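Local coordinates for carboxyltransferase domain-containing protein (Pyrococcus horikoshii, PDB 2PHC), which is of unknown function but, as a carboxyltransferase subdomain C and D family member, is predicted to bind ATP and to have hydrolase activity, at residues W41-V46 with L53-P58; I88-G93 with G183-R188; G138-R143 with V161-K166. One frame throughout, in Å; residues are numbered along the deposited sequence.

In the fold
Interaction 1 stands apart: its centre lies about 45 Å from that of interaction 2 and 37 Å from that of interaction 3, across the centre of the chain. It is a surface contact, a hairpin of the four-stranded antiparallel sheet, with six backbone hydrogen bonds. Interactions 2 and 3 are partly buried and share the second, larger sheet, where strands 180-184 and 160-164 are neighbours; Gly183 O lies 3.0 Å from Val161 N, a probable hydrogen bond. Yet their chemistry differs. Interaction 2 has two backbone bonds before proline and aliphatic packing takes over, whereas interaction 3 rests a loop methionine on a strand end without any hydrogen bond between its segments.

Interaction 1: W41-V46 with L53-P58; sequences WLVELV and LVIYDP
Ile55 O is gripped by two amides of the facing strand: Val43 N donates at 2.8 Å, Glu44 N at a longer 3.3 Å. Both approach from the same face of the carbonyl plane, and Glu44 N stands well above it, 43° out, so the second bond is not aimed at a lone pair. Two consecutive residues against one make this a classic beta bulge, and the register slips by one between the non-hydrogen-bonded pair Leu42-Tyr56 and the hydrogen-bonded pair Glu44-Ile55. Ile55 N answers Glu44 O, Val46 and Leu53 exchange a reciprocal pair of bonds, and Asp57 N closes the other end on Trp41 O at 2.9 Å. The segments thus form an antiparallel hairpin whose strand 42-48 is outermost in a four-stranded sheet; Val54 and Tyr56 bond onward to Phe11 and Ser9.

The bulge brings the side chains of Val43 and Glu44 over the same neighbour. Val43 CG1 touches Ile55 CG2, and Glu44 CB lies beside Ile55 CD1 at 3.8 Å, the two chains running the same way. Val46 and Leu53 lie alongside each other on the face of Glu44 and Ile55.

Leu45 and Val54 project from the other face, where Leu45 CD2 nestles between both methyls of Val54, 3.7 Å from CG2. Leu45 also meets helix 21-37, and Val54 meets Leu70 of helix 63-82. Trp41 holds CG between its backbone N and carbonyl carbon (chi1 50°), which brings the indole obliquely against Tyr56: Trp41 CE3 comes 3.6 Å from Tyr56 CB. Val54 CG1 sits at the indole edge, near its plane, 4.2 Å from Trp41 CZ3. Beyond the hairpin, Trp41 meets the ring of Tyr69 edge-to-face and rests on Val66, both of helix 63-82.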
ATOM      1  N   TRP A  41       5.781  28.199  15.828  1.00 34.59           N
ATOM      2  CA  TRP A  41       6.761  27.603  16.719  1.00 34.00           C
ATOM      3  C   TRP A  41       7.776  26.656  16.067  1.00 33.01           C
ATOM      4  O   TRP A  41       8.626  26.113  16.794  1.00 31.85           O
ATOM      5  CB  TRP A  41       6.098  26.903  17.883  1.00 33.93           C
ATOM      6  CG  TRP A  41       5.003  25.943  17.528  1.00 40.30           C
ATOM      7  CD1 TRP A  41       3.651  26.161  17.630  1.00 44.20           C
ATOM      8  CD2 TRP A  41       5.149  24.565  17.044  1.00 46.58           C
ATOM      9  NE1 TRP A  41       2.943  25.023  17.229  1.00 44.41           N
ATOM     10  CE2 TRP A  41       3.831  24.039  16.863  1.00 44.82           C
ATOM     11  CE3 TRP A  41       6.259  23.744  16.717  1.00 45.78           C
ATOM     12  CZ2 TRP A  41       3.596  22.728  16.391  1.00 43.60           C
ATOM     13  CZ3 TRP A  41       6.004  22.431  16.218  1.00 45.19           C
ATOM     14  CH2 TRP A  41       4.686  21.957  16.064  1.00 44.60           C
ATOM     15  N   LEU A  42       7.697  26.491  14.739  1.00 32.54           N
ATOM     16  CA  LEU A  42       8.490  25.445  13.977  1.00 32.42           C
ATOM     17  C   LEU A  42       9.924  25.859  13.817  1.00 31.20           C
ATOM     18  O   LEU A  42      10.213  26.932  13.238  1.00 31.39           O
ATOM     19  CB  LEU A  42       7.952  25.122  12.530  1.00 30.62           C
ATOM     20  CG  LEU A  42       8.687  23.916  11.850  1.00 32.20           C
ATOM     21  CD1 LEU A  42       8.586  22.667  12.753  1.00 30.18           C
ATOM     22  CD2 LEU A  42       8.127  23.610  10.453  1.00 27.39           C
ATOM     23  N   VAL A  43      10.828  25.009  14.246  1.00 29.68           N
ATOM     24  CA  VAL A  43      12.202  25.305  13.872  1.00 30.90           C
ATOM     25  C   VAL A  43      12.760  24.447  12.648  1.00 30.35           C
ATOM     26  O   VAL A  43      13.107  24.988  11.601  1.00 27.90           O
ATOM     27  CB  VAL A  43      13.050  25.393  15.136  1.00 32.37           C
ATOM     28  CG1 VAL A  43      14.578  25.325  14.841  1.00 33.90           C
ATOM     29  CG2 VAL A  43      12.622  26.669  15.952  1.00 31.14           C
ATOM     30  N   GLU A  44      12.721  23.119  12.786  1.00 29.67           N
ATOM     31  CA  GLU A  44      13.310  22.257  11.836  1.00 30.61           C
ATOM     32  C   GLU A  44      12.449  20.970  11.746  1.00 30.37           C
ATOM     33  O   GLU A  44      11.757  20.600  12.694  1.00 28.50           O
ATOM     34  CB  GLU A  44      14.744  21.921  12.283  1.00 32.31           C
ATOM     35  CG  GLU A  44      15.551  21.051  11.274  1.00 37.21           C
ATOM     36  CD  GLU A  44      17.094  21.231  11.320  1.00 44.24           C
ATOM     37  OE1 GLU A  44      17.703  21.145  10.197  1.00 45.53           O
ATOM     38  OE2 GLU A  44      17.693  21.413  12.434  1.00 40.91           O
ATOM     39  N   LEU A  45      12.519  20.335  10.581  1.00 29.15           N
ATOM     40  CA  LEU A  45      11.916  19.018  10.338  1.00 29.82           C
ATOM     41  C   LEU A  45      13.020  18.174   9.654  1.00 27.06           C
ATOM     42  O   LEU A  45      13.574  18.583   8.677  1.00 24.50           O
ATOM     43  CB  LEU A  45      10.694  19.163   9.358  1.00 28.90           C
ATOM     44  CG  LEU A  45       9.368  19.736   9.863  1.00 30.91           C
ATOM     45  CD1 LEU A  45       8.412  19.737   8.728  1.00 31.76           C
ATOM     46  CD2 LEU A  45       8.797  18.941  11.049  1.00 27.62           C
ATOM     47  N   VAL A  46      13.298  17.001  10.175  1.00 27.68           N
ATOM     48  CA  VAL A  46      14.380  16.162   9.646  1.00 28.07           C
ATOM     49  C   VAL A  46      13.712  14.841   9.427  1.00 27.47           C
ATOM     50  O   VAL A  46      13.451  14.126  10.382  1.00 29.39           O
ATOM     51  CB  VAL A  46      15.602  16.024  10.691  1.00 30.03           C
ATOM     52  CG1 VAL A  46      16.836  15.411  10.025  1.00 28.09           C
ATOM     53  CG2 VAL A  46      15.968  17.419  11.391  1.00 28.67           C
ATOM     54  N   LEU A  53      11.808  13.949  12.737  1.00 24.00           N
ATOM     55  CA  LEU A  53      12.220  14.763  13.832  1.00 23.08           C
ATOM     56  C   LEU A  53      11.678  16.156  13.731  1.00 25.06           C
ATOM     57  O   LEU A  53      11.733  16.761  12.720  1.00 26.39           O
ATOM     58  CB  LEU A  53      13.718  14.728  14.007  1.00 23.38           C
ATOM     59  CG  LEU A  53      14.277  15.395  15.251  1.00 23.20           C
ATOM     60  CD1 LEU A  53      13.925  14.700  16.465  1.00 17.59           C
ATOM     61  CD2 LEU A  53      15.707  15.603  15.136  1.00 23.49           C
ATOM     62  N   VAL A  54      11.079  16.607  14.800  1.00 24.29           N
ATOM     63  CA  VAL A  54      10.457  17.869  14.859  1.00 26.53           C
ATOM     64  C   VAL A  54      11.029  18.676  16.022  1.00 26.80           C
ATOM     65  O   VAL A  54      11.071  18.255  17.164  1.00 24.34           O
ATOM     66  CB  VAL A  54       8.896  17.787  15.018  1.00 25.58           C
ATOM     67  CG1 VAL A  54       8.265  19.176  14.743  1.00 20.90           C
ATOM     68  CG2 VAL A  54       8.355  16.799  14.018  1.00 27.52           C
ATOM     69  N   ILE A  55      11.440  19.864  15.667  1.00 28.55           N
ATOM     70  CA  ILE A  55      12.057  20.748  16.612  1.00 30.64           C
ATOM     71  C   ILE A  55      11.437  22.120  16.605  1.00 32.08           C
ATOM     72  O   ILE A  55      11.006  22.587  15.543  1.00 33.17           O
ATOM     73  CB  ILE A  55      13.545  21.006  16.099  1.00 30.10           C
ATOM     74  CG1 ILE A  55      14.369  19.709  16.147  1.00 30.60           C
ATOM     75  CG2 ILE A  55      14.264  22.110  16.884  1.00 31.56           C
ATOM     76  CD1 ILE A  55      15.591  19.790  15.324  1.00 36.55           C
ATOM     77  N   TYR A  56      11.246  22.615  17.813  1.00 33.64           N
ATOM     78  CA  TYR A  56      10.365  23.694  18.158  1.00 35.87           C
ATOM     79  C   TYR A  56      11.071  24.752  18.950  1.00 37.27           C
ATOM     80  O   TYR A  56      12.056  24.499  19.575  1.00 35.76           O
ATOM     81  CB  TYR A  56       9.104  23.229  18.893  1.00 34.70           C
ATOM     82  CG  TYR A  56       9.203  22.713  20.316  1.00 34.92           C
ATOM     83  CD1 TYR A  56       9.274  21.380  20.584  1.00 28.80           C
ATOM     84  CD2 TYR A  56       9.123  23.556  21.389  1.00 38.62           C
ATOM     85  CE1 TYR A  56       9.328  20.924  21.819  1.00 29.17           C
ATOM     86  CE2 TYR A  56       9.169  23.076  22.656  1.00 33.05           C
ATOM     87  CZ  TYR A  56       9.275  21.761  22.853  1.00 31.97           C
ATOM     88  OH  TYR A  56       9.325  21.268  24.096  1.00 35.69           O
ATOM     89  N   ASP A  57      10.547  25.957  18.900  1.00 39.56           N
ATOM     90  CA  ASP A  57      11.138  27.034  19.666  1.00 40.39           C
ATOM     91  C   ASP A  57      10.415  27.124  21.005  1.00 41.37           C
ATOM     92  O   ASP A  57       9.274  27.534  21.031  1.00 41.77           O
ATOM     93  CB  ASP A  57      10.989  28.333  18.923  1.00 40.47           C
ATOM     94  CG  ASP A  57      11.496  29.520  19.745  1.00 42.20           C
ATOM     95  OD1 ASP A  57      11.669  30.604  19.159  1.00 36.31           O
ATOM     96  OD2 ASP A  57      11.728  29.351  20.965  1.00 41.03           O
ATOM     97  N   PRO A  58      11.075  26.741  22.111  1.00 42.33           N
ATOM     98  CA  PRO A  58      10.420  26.578  23.413  1.00 43.86           C
ATOM     99  C   PRO A  58       9.865  27.881  24.044  1.00 44.88           C
ATOM    100  O   PRO A  58       9.283  27.831  25.151  1.00 44.34           O
ATOM    101  CB  PRO A  58      11.543  26.029  24.319  1.00 43.65           C
ATOM    102  CG  PRO A  58      12.670  25.744  23.441  1.00 42.38           C
ATOM    103  CD  PRO A  58      12.526  26.512  22.196  1.00 42.73           C
TER

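Interaction 2: I88-G93 with G183-R188; sequences IPVAYG and GRIPLR
Ala91 and Arg184 supply both hydrogen bonds of this contact, as an antiparallel hydrogen-bonded pair: Ala91 N to Arg184 O at 2.9 Å, Arg184 N to Ala91 O at 3.0 Å. They join strand 85-92 to strand 180-184 in the larger mixed sheet of the cyclophilin-like domain, with strand 205-211 on the other side of strand 85-92. Weaker CA-H...O contacts flank the pair, among them Gly183 CA on Ala91 O at 3.2 Å. A side chain at Gly183 would run into Val90 CG1, the same methyl that lies over the centre of the Tyr92 ring.

Most other contacts are aliphatic. Ile88 CG2, anti to its backbone N, fits against Ile185 CG1 at 3.6 Å, while Val90 CG2 approaches Ile185 CG1 from two residues further along the strand. An alanine at Ile185 is likely to open a gap beside Ile88 CG2 and remove the Ile185 CG1 that Val90 CG2 approaches. Pro89 CD is pressed against Leu187 CD1 at 3.5 Å, tighter than usual.

The polar ends have partners outside the two segments: Arg184 NE bonds to Ala158 O, and Tyr92 OH to His118 ND1. Pro89 and Pro186 fall where the next hydrogen-bonded pair would be; lacking amide hydrogens, they leave Pro89 O against Pro186 CD at 3.2 Å, and adhesion passes from hydrogen bonds to hydrocarbon contact.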
ATOM      1  N   ILE A  88      -9.575  -4.463  -0.730  1.00 33.11           N
ATOM      2  CA  ILE A  88      -9.868  -5.412  -1.816  1.00 32.76           C
ATOM      3  C   ILE A  88      -9.680  -6.859  -1.349  1.00 33.25           C
ATOM      4  O   ILE A  88      -8.518  -7.286  -1.110  1.00 32.28           O
ATOM      5  CB  ILE A  88      -9.066  -5.051  -3.147  1.00 32.02           C
ATOM      6  CG1 ILE A  88      -9.660  -3.754  -3.754  1.00 33.65           C
ATOM      7  CG2 ILE A  88      -9.237  -6.093  -4.211  1.00 30.10           C
ATOM      8  CD1 ILE A  88      -9.016  -3.211  -5.034  1.00 27.42           C
ATOM      9  N   PRO A  89     -10.820  -7.605  -1.156  1.00 33.86           N
ATOM     10  CA  PRO A  89     -10.684  -8.995  -0.751  1.00 33.74           C
ATOM     11  C   PRO A  89     -10.127  -9.850  -1.913  1.00 33.77           C
ATOM     12  O   PRO A  89     -10.537  -9.659  -3.068  1.00 34.08           O
ATOM     13  CB  PRO A  89     -12.118  -9.387  -0.322  1.00 33.91           C
ATOM     14  CG  PRO A  89     -12.968  -8.600  -1.121  1.00 34.76           C
ATOM     15  CD  PRO A  89     -12.259  -7.242  -1.274  1.00 33.88           C
ATOM     16  N   VAL A  90      -9.154 -10.698  -1.558  1.00 33.12           N
ATOM     17  CA  VAL A  90      -8.418 -11.599  -2.407  1.00 33.73           C
ATOM     18  C   VAL A  90      -8.462 -12.899  -1.669  1.00 34.38           C
ATOM     19  O   VAL A  90      -8.000 -12.970  -0.536  1.00 34.19           O
ATOM     20  CB  VAL A  90      -6.862 -11.247  -2.501  1.00 35.12           C
ATOM     21  CG1 VAL A  90      -6.100 -12.213  -3.443  1.00 30.75           C
ATOM     22  CG2 VAL A  90      -6.596  -9.768  -2.954  1.00 33.78           C
ATOM     23  N   ALA A  91      -9.053 -13.924  -2.284  1.00 35.64           N
ATOM     24  CA  ALA A  91      -8.804 -15.360  -1.874  1.00 35.66           C
ATOM     25  C   ALA A  91      -7.471 -15.853  -2.455  1.00 35.66           C
ATOM     26  O   ALA A  91      -7.350 -16.065  -3.637  1.00 36.11           O
ATOM     27  CB  ALA A  91     -10.006 -16.243  -2.306  1.00 33.93           C
ATOM     28  N   TYR A  92      -6.450 -15.958  -1.611  1.00 37.82           N
ATOM     29  CA  TYR A  92      -5.070 -16.355  -1.996  1.00 38.14           C
ATOM     30  C   TYR A  92      -4.904 -17.885  -1.979  1.00 39.82           C
ATOM     31  O   TYR A  92      -5.651 -18.589  -1.259  1.00 39.07           O
ATOM     32  CB  TYR A  92      -4.022 -15.804  -1.023  1.00 37.57           C
ATOM     33  CG  TYR A  92      -3.777 -14.326  -0.994  1.00 35.93           C
ATOM     34  CD1 TYR A  92      -4.562 -13.484  -0.213  1.00 35.88           C
ATOM     35  CD2 TYR A  92      -2.718 -13.763  -1.704  1.00 36.77           C
ATOM     36  CE1 TYR A  92      -4.313 -12.084  -0.189  1.00 35.86           C
ATOM     37  CE2 TYR A  92      -2.465 -12.366  -1.675  1.00 33.86           C
ATOM     38  CZ  TYR A  92      -3.263 -11.565  -0.912  1.00 33.38           C
ATOM     39  OH  TYR A  92      -3.061 -10.232  -0.888  1.00 32.98           O
ATOM     40  N   GLY A  93      -3.922 -18.351  -2.762  1.00 40.00           N
ATOM     41  CA  GLY A  93      -3.601 -19.766  -2.969  1.00 42.05           C
ATOM     42  C   GLY A  93      -4.647 -20.710  -3.559  1.00 43.30           C
ATOM     43  O   GLY A  93      -5.747 -20.293  -3.935  1.00 43.05           O
ATOM     44  N   GLY A 183      -3.816 -15.324  -6.373  1.00 23.39           N
ATOM     45  CA  GLY A 183      -5.028 -15.048  -5.637  1.00 23.34           C
ATOM     46  C   GLY A 183      -6.037 -14.545  -6.614  1.00 24.66           C
ATOM     47  O   GLY A 183      -5.655 -14.234  -7.749  1.00 25.37           O
ATOM     48  N   ARG A 184      -7.307 -14.458  -6.208  1.00 23.30           N
ATOM     49  CA  ARG A 184      -8.306 -13.900  -7.074  1.00 23.80           C
ATOM     50  C   ARG A 184      -9.214 -13.054  -6.214  1.00 24.84           C
ATOM     51  O   ARG A 184      -9.477 -13.405  -5.070  1.00 24.45           O
ATOM     52  CB  ARG A 184      -9.135 -15.014  -7.670  1.00 24.31           C
ATOM     53  CG  ARG A 184     -10.015 -14.621  -8.723  1.00 26.58           C
ATOM     54  CD  ARG A 184     -10.485 -15.904  -9.509  1.00 35.06           C
ATOM     55  NE  ARG A 184     -11.634 -15.509 -10.330  1.00 41.38           N
ATOM     56  CZ  ARG A 184     -12.541 -16.337 -10.873  1.00 46.37           C
ATOM     57  NH1 ARG A 184     -12.440 -17.664 -10.698  1.00 44.11           N
ATOM     58  NH2 ARG A 184     -13.532 -15.827 -11.619  1.00 43.29           N
ATOM     59  N   ILE A 185      -9.689 -11.953  -6.811  1.00 24.61           N
ATOM     60  CA  ILE A 185     -10.629 -11.033  -6.262  1.00 25.96           C
ATOM     61  C   ILE A 185     -12.056 -11.392  -6.735  1.00 28.33           C
ATOM     62  O   ILE A 185     -12.265 -11.578  -7.924  1.00 29.52           O
ATOM     63  CB  ILE A 185     -10.289  -9.532  -6.768  1.00 24.55           C
ATOM     64  CG1 ILE A 185      -8.908  -9.034  -6.280  1.00 24.55           C
ATOM     65  CG2 ILE A 185     -11.341  -8.611  -6.396  1.00 22.10           C
ATOM     66  CD1 ILE A 185      -8.242  -7.907  -7.198  1.00 21.03           C
ATOM     67  N   PRO A 186     -13.037 -11.457  -5.817  1.00 30.25           N
ATOM     68  CA  PRO A 186     -14.443 -11.782  -6.183  1.00 32.84           C
ATOM     69  C   PRO A 186     -15.321 -10.612  -6.642  1.00 34.10           C
ATOM     70  O   PRO A 186     -16.303 -10.848  -7.299  1.00 33.84           O
ATOM     71  CB  PRO A 186     -15.010 -12.318  -4.882  1.00 32.40           C
ATOM     72  CG  PRO A 186     -14.237 -11.405  -3.809  1.00 31.85           C
ATOM     73  CD  PRO A 186     -12.832 -11.419  -4.358  1.00 29.62           C
ATOM     74  N   LEU A 187     -14.997  -9.389  -6.209  1.00 34.82           N
ATOM     75  CA  LEU A 187     -15.604  -8.158  -6.702  1.00 34.34           C
ATOM     76  C   LEU A 187     -15.429  -7.979  -8.205  1.00 35.15           C
ATOM     77  O   LEU A 187     -14.386  -8.364  -8.780  1.00 33.68           O
ATOM     78  CB  LEU A 187     -14.945  -6.983  -6.021  1.00 33.70           C
ATOM     79  CG  LEU A 187     -14.901  -6.988  -4.486  1.00 36.83           C
ATOM     80  CD1 LEU A 187     -13.899  -5.965  -4.049  1.00 38.73           C
ATOM     81  CD2 LEU A 187     -16.271  -6.640  -3.885  1.00 39.78           C
ATOM     82  N   ARG A 188     -16.440  -7.379  -8.850  1.00 36.01           N
ATOM     83  CA  ARG A 188     -16.306  -6.997 -10.250  1.00 34.51           C
ATOM     84  C   ARG A 188     -15.671  -5.620 -10.194  1.00 35.03           C
ATOM     85  O   ARG A 188     -16.375  -4.587 -10.070  1.00 34.19           O
ATOM     86  CB  ARG A 188     -17.631  -6.936 -10.930  1.00 34.96           C
ATOM     87  CG  ARG A 188     -17.526  -6.843 -12.420  1.00 39.94           C
ATOM     88  CD  ARG A 188     -18.915  -6.891 -13.078  1.00 44.65           C
ATOM     89  NE  ARG A 188     -18.818  -6.476 -14.476  1.00 44.18           N
ATOM     90  CZ  ARG A 188     -19.782  -6.643 -15.370  1.00 46.54           C
ATOM     91  NH1 ARG A 188     -20.919  -7.217 -15.005  1.00 46.33           N
ATOM     92  NH2 ARG A 188     -19.610  -6.231 -16.618  1.00 44.15           N
TER

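Interaction 3: G138-R143 with V161-K166; sequences GGMDER and VGIAGK
Met140 and Glu142 lie on a loop that passes the end of strand 160-164 without any hydrogen bond to it, the nearest alpha carbons being Glu142 CA and Lys166 CA at 6.0 Å. Met140 makes the closest contacts. Its CG is anti to the backbone N (chi1 -163°) and the chain runs straight out as far as SD, then bends (chi3 70°) to lay the methyl on the turn after the strand. Met140 SD rests on Ile163 CG1 at 3.9 Å, the two side chains crossing at about a right angle, and Ile163 CG2 reaches the methyl. Met140 CE also abuts backbone, 3.3 Å from Gly165 O and 3.5 Å from Lys166 C, while Met140 CB lies near Lys166 O. The thioether therefore bridges a strand residue and a peptide surface.

Nearer the solvent, extended Glu142 and Lys166 chains cross obliquely. Glu142 OE1 and Lys166 NZ stand 4.3 Å apart, beyond a salt bridge, so their attraction is probably mild.

The loop is braced from within by Asp141 and Arg143. Arg143 N donates to Asp141 OD1, forming an Asx turn at the start of a 3-10 segment. The guanidinium grips the same carboxylate side-on: NE goes to OD1 and NH2 to OD2, together a salt bridge, with Arg143 NH2 2.6 Å from Asp141 OD2. The oxygens lie near the guanidinium plane, yet its nitrogens meet the carboxylate from above. Arg143 NE and N reach OD1 from one face; with NH2 on OD2, three bonds are likely to fix the acid's rotation.

Asp141 and Arg143 both touch Ile117 of helix 111-119, whereas Met140 touches Thr168 of strand 167-171, the hairpin partner of strand 160-164, which on its other side pairs with strand 180-184.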
ATOM      1  N   GLY A 138       1.905  -0.045  -7.382  1.00 22.09           N
ATOM      2  CA  GLY A 138       3.231   0.280  -7.051  1.00 18.29           C
ATOM      3  C   GLY A 138       3.273  -0.001  -5.586  1.00 18.08           C
ATOM      4  O   GLY A 138       2.277   0.043  -4.906  1.00 18.32           O
ATOM      5  N   GLY A 139       4.450  -0.309  -5.081  1.00 19.61           N
ATOM      6  CA  GLY A 139       4.552  -0.413  -3.627  1.00 21.43           C
ATOM      7  C   GLY A 139       4.853  -1.840  -3.137  1.00 22.27           C
ATOM      8  O   GLY A 139       5.046  -2.019  -2.004  1.00 22.87           O
ATOM      9  N   MET A 140       4.915  -2.839  -4.021  1.00 21.49           N
ATOM     10  CA  MET A 140       5.121  -4.237  -3.616  1.00 21.21           C
ATOM     11  C   MET A 140       6.419  -4.446  -2.881  1.00 21.77           C
ATOM     12  O   MET A 140       7.511  -4.095  -3.394  1.00 22.30           O
ATOM     13  CB  MET A 140       5.137  -5.203  -4.877  1.00 18.14           C
ATOM     14  CG  MET A 140       4.920  -6.751  -4.475  1.00 15.75           C
ATOM     15  SD  MET A 140       4.822  -7.849  -5.819  1.00  5.74           S
ATOM     16  CE  MET A 140       6.357  -7.811  -6.336  1.00  5.34           C
ATOM     17  N   ASP A 141       6.379  -5.173  -1.786  1.00 24.32           N
ATOM     18  CA  ASP A 141       7.699  -5.639  -1.157  1.00 25.70           C
ATOM     19  C   ASP A 141       8.574  -6.526  -2.104  1.00 26.49           C
ATOM     20  O   ASP A 141       8.094  -7.514  -2.620  1.00 26.76           O
ATOM     21  CB  ASP A 141       7.338  -6.408   0.115  1.00 26.54           C
ATOM     22  CG  ASP A 141       8.519  -6.593   1.066  1.00 30.31           C
ATOM     23  OD1 ASP A 141       9.627  -6.883   0.618  1.00 28.71           O
ATOM     24  OD2 ASP A 141       8.335  -6.353   2.285  1.00 37.35           O
ATOM     25  N   GLU A 142       9.849  -6.192  -2.334  1.00 28.19           N
ATOM     26  CA  GLU A 142      10.731  -6.954  -3.234  1.00 31.10           C
ATOM     27  C   GLU A 142      11.033  -8.450  -2.902  1.00 31.40           C
ATOM     28  O   GLU A 142      11.500  -9.203  -3.766  1.00 32.83           O
ATOM     29  CB  GLU A 142      12.029  -6.173  -3.452  1.00 32.21           C
ATOM     30  CG  GLU A 142      11.698  -4.901  -4.173  1.00 37.49           C
ATOM     31  CD  GLU A 142      12.863  -3.984  -4.474  1.00 46.10           C
ATOM     32  OE1 GLU A 142      14.067  -4.390  -4.314  1.00 51.30           O
ATOM     33  OE2 GLU A 142      12.532  -2.836  -4.877  1.00 48.40           O
ATOM     34  N   ARG A 143      10.739  -8.874  -1.677  1.00 30.08           N
ATOM     35  CA  ARG A 143      10.980 -10.228  -1.261  1.00 29.46           C
ATOM     36  C   ARG A 143      10.084 -11.212  -1.963  1.00 29.47           C
ATOM     37  O   ARG A 143      10.330 -12.435  -1.891  1.00 29.92           O
ATOM     38  CB  ARG A 143      10.809 -10.363   0.254  1.00 28.10           C
ATOM     39  CG  ARG A 143      11.936  -9.746   1.064  1.00 26.83           C
ATOM     40  CD  ARG A 143      11.529  -9.823   2.551  1.00 32.92           C
ATOM     41  NE  ARG A 143      10.473  -8.885   2.928  1.00 34.72           N
ATOM     42  CZ  ARG A 143       9.739  -8.951   4.042  1.00 36.13           C
ATOM     43  NH1 ARG A 143       9.895  -9.954   4.914  1.00 37.78           N
ATOM     44  NH2 ARG A 143       8.819  -8.016   4.281  1.00 33.89           N
ATOM     45  N   VAL A 161      -4.887 -11.814  -9.371  1.00 23.07           N
ATOM     46  CA  VAL A 161      -3.906 -10.966  -8.748  1.00 22.27           C
ATOM     47  C   VAL A 161      -2.573 -11.612  -9.138  1.00 23.15           C
ATOM     48  O   VAL A 161      -2.315 -12.762  -8.832  1.00 23.07           O
ATOM     49  CB  VAL A 161      -4.110 -10.938  -7.210  1.00 23.96           C
ATOM     50  CG1 VAL A 161      -2.904 -10.299  -6.462  1.00 21.40           C
ATOM     51  CG2 VAL A 161      -5.528 -10.248  -6.797  1.00 22.81           C
ATOM     52  N   GLY A 162      -1.730 -10.908  -9.867  1.00 20.51           N
ATOM     53  CA  GLY A 162      -0.465 -11.501 -10.119  1.00 20.28           C
ATOM     54  C   GLY A 162       0.707 -10.671  -9.786  1.00 19.97           C
ATOM     55  O   GLY A 162       0.531  -9.536  -9.424  1.00 20.74           O
ATOM     56  N   ILE A 163       1.905 -11.246  -9.974  1.00 20.13           N
ATOM     57  CA  ILE A 163       3.208 -10.579  -9.785  1.00 19.26           C
ATOM     58  C   ILE A 163       3.964 -10.738 -11.098  1.00 21.27           C
ATOM     59  O   ILE A 163       3.851 -11.794 -11.792  1.00 21.99           O
ATOM     60  CB  ILE A 163       3.997 -11.272  -8.637  1.00 18.93           C
ATOM     61  CG1 ILE A 163       3.273 -11.111  -7.275  1.00 17.97           C
ATOM     62  CG2 ILE A 163       5.497 -10.900  -8.595  1.00 19.91           C
ATOM     63  CD1 ILE A 163       3.960 -11.883  -6.161  1.00 21.37           C
ATOM     64  N   ALA A 164       4.765  -9.737 -11.426  1.00 20.21           N
ATOM     65  CA  ALA A 164       5.558  -9.758 -12.574  1.00 23.13           C
ATOM     66  C   ALA A 164       6.682  -8.789 -12.278  1.00 24.47           C
ATOM     67  O   ALA A 164       6.485  -7.588 -12.245  1.00 26.36           O
ATOM     68  CB  ALA A 164       4.748  -9.364 -13.848  1.00 23.69           C
ATOM     69  N   GLY A 165       7.882  -9.324 -12.113  1.00 25.07           N
ATOM     70  CA  GLY A 165       8.972  -8.635 -11.363  1.00 23.54           C
ATOM     71  C   GLY A 165       8.575  -8.037 -10.009  1.00 23.67           C
ATOM     72  O   GLY A 165       7.917  -8.669  -9.140  1.00 20.35           O
ATOM     73  N   LYS A 166       8.918  -6.750  -9.892  1.00 21.81           N
ATOM     74  CA  LYS A 166       8.569  -6.011  -8.722  1.00 24.57           C
ATOM     75  C   LYS A 166       7.159  -5.426  -8.707  1.00 21.32           C
ATOM     76  O   LYS A 166       6.890  -4.643  -7.868  1.00 21.11           O
ATOM     77  CB  LYS A 166       9.644  -4.925  -8.450  1.00 25.03           C
ATOM     78  CG  LYS A 166      11.050  -5.566  -8.385  1.00 30.56           C
ATOM     79  CD  LYS A 166      12.186  -4.495  -8.661  1.00 37.53           C
ATOM     80  CE  LYS A 166      13.570  -5.152  -8.566  1.00 42.18           C
ATOM     81  NZ  LYS A 166      14.671  -4.118  -8.569  1.00 44.60           N
TER